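Local coordinates for K41043 (Homo sapiens, PDB 6KBR), which is a SPINK2 protein with a Kazal-type domain and probably inhibits serine proteases, at residues C41-C44 with M45-E49. Sequence-based numbering, arbitrary orientation.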
loop_
_atom_site.group_PDB
_atom_site.type_symbol
_atom_site.label_atom_id
_atom_site.label_comp_id
_atom_site.label_asym_id
_atom_site.label_seq_id
_atom_site.Cartn_x
_atom_site.Cartn_y
_atom_site.Cartn_z
ATOM N N CYS B 41 6.585 -5.751 12.015
ATOM C CA CYS B 41 7.718 -4.922 11.715
ATOM C C CYS B 41 7.609 -3.592 12.477
ATOM O O CYS B 41 8.622 -3.108 13.029
ATOM C CB CYS B 41 7.879 -4.729 10.212
ATOM S SG CYS B 41 9.302 -3.710 9.718
ATOM N N THR B 42 6.383 -3.076 12.584
ATOM C CA THR B 42 6.113 -1.791 13.269
ATOM C C THR B 42 6.336 -1.889 14.782
ATOM O O THR B 42 6.871 -0.949 15.422
ATOM C CB THR B 42 4.719 -1.290 12.924
ATOM O OG1 THR B 42 4.647 -1.130 11.500
ATOM C CG2 THR B 42 4.433 0.029 13.521
ATOM N N LEU B 43 5.953 -3.040 15.334
ATOM C CA LEU B 43 6.245 -3.353 16.731
ATOM C C LEU B 43 7.730 -3.313 16.936
ATOM O O LEU B 43 8.222 -2.662 17.861
ATOM C CB LEU B 43 5.690 -4.745 17.114
ATOM C CG LEU B 43 5.924 -5.242 18.537
ATOM C CD1 LEU B 43 5.747 -4.152 19.569
ATOM C CD2 LEU B 43 4.999 -6.383 18.847
ATOM N N CYS B 44 8.450 -4.030 16.081
ATOM C CA CYS B 44 9.922 -4.044 16.121
ATOM C C CYS B 44 10.589 -2.639 16.075
ATOM O O CYS B 44 11.526 -2.356 16.817
ATOM C CB CYS B 44 10.485 -4.958 15.012
ATOM S SG CYS B 44 10.132 -6.680 15.346
ATOM N N MET B 45 10.072 -1.752 15.213
ATOM C CA MET B 45 10.486 -0.376 15.223
ATOM C C MET B 45 10.251 0.325 16.631
ATOM O O MET B 45 11.120 0.975 17.172
ATOM C CB MET B 45 9.806 0.355 14.055
ATOM C CG MET B 45 10.572 0.154 12.725
ATOM S SD MET B 45 10.100 1.298 11.396
ATOM C CE MET B 45 10.910 2.782 12.002
ATOM N N LYS B 46 9.084 0.165 17.204
ATOM C CA LYS B 46 8.794 0.671 18.555
ATOM C C LYS B 46 9.764 0.150 19.579
ATOM O O LYS B 46 10.198 0.888 20.407
ATOM C CB LYS B 46 7.363 0.330 19.006
ATOM C CG LYS B 46 6.958 1.102 20.268
ATOM C CD LYS B 46 6.724 2.602 20.019
ATOM C CE LYS B 46 6.824 3.376 21.322
ATOM N NZ LYS B 46 8.173 4.047 21.370
ATOM N N ILE B 47 10.114 -1.127 19.490
ATOM C CA ILE B 47 11.089 -1.737 20.424
ATOM C C ILE B 47 12.376 -0.936 20.336
ATOM O O ILE B 47 12.946 -0.508 21.369
ATOM C CB ILE B 47 11.244 -3.239 20.118
ATOM C CG1 ILE B 47 9.958 -3.978 20.585
ATOM C CG2 ILE B 47 12.578 -3.834 20.681
ATOM C CD1 ILE B 47 9.973 -5.444 20.329
ATOM N N ARG B 48 12.797 -0.697 19.091
ATOM C CA ARG B 48 14.065 -0.013 18.835
ATOM C C ARG B 48 13.970 1.470 19.247
ATOM O O ARG B 48 14.839 1.912 19.970
ATOM C CB ARG B 48 14.526 -0.179 17.384
ATOM C CG ARG B 48 15.950 0.341 17.175
ATOM C CD ARG B 48 16.569 -0.062 15.830
ATOM N NE ARG B 48 17.864 0.604 15.645
ATOM C CZ ARG B 48 18.038 1.845 15.153
ATOM N NH1 ARG B 48 16.991 2.595 14.756
ATOM N NH2 ARG B 48 19.285 2.358 15.041
ATOM N N GLU B 49 12.931 2.198 18.842
ATOM C CA GLU B 49 12.676 3.614 19.222
ATOM C C GLU B 49 12.579 3.800 20.750
ATOM O O GLU B 49 13.229 4.679 21.309
ATOM C CB GLU B 49 11.361 4.184 18.594
ATOM C CG GLU B 49 11.393 4.509 17.088
ATOM C CD GLU B 49 10.082 4.160 16.223
ATOM O OE1 GLU B 49 8.931 3.712 16.691
ATOM O OE2 GLU B 49 10.236 4.313 14.990
HETATM O O HOH W 1 6.297 1.651 16.030
#
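Ile47 N donates to Leu43 O at 2.9 Å, and Met45 N to Cys41 O, Lys46 N to Thr42 O and Arg48 N to Cys44 O repeat this i to i+4 step, with N-H...O angles of 155° to 168°. These four bonds hold successive turns of helix 40-50 together. Thr42 O is gripped a second time: a water donates to it at 2.7 Å and reaches on, weakly, to Glu49 OE1 at 3.4 Å, so the carboxylate of Glu49, two turns on, is loosely tied to the first turn. Thr42 OG1 hydrogen-bonds Asn39 OD1, just before the helix. On another side the packing is apolar. Ile47 CG1 lies beside the backbone N (chi1 -72°), which lays it 3.5 Å from Leu43 O and brings it alongside Leu43 CD1 at 4.3 Å, while Leu43 also packs on Tyr37 and Ile54. Met45, its CG 3.8 Å from Cys41 O, has an unbranched thioether that can adapt to an apolar side chain of another protein chain. Cys41 and Cys44 are buried against Tyr17, their SG atoms bonded to those of Cys22 and Cys14 respectively. In this small Kazal domain, therefore, backbone bonds keep the helix in shape while covalent sulfur links tie it to the N-terminal part of the chain.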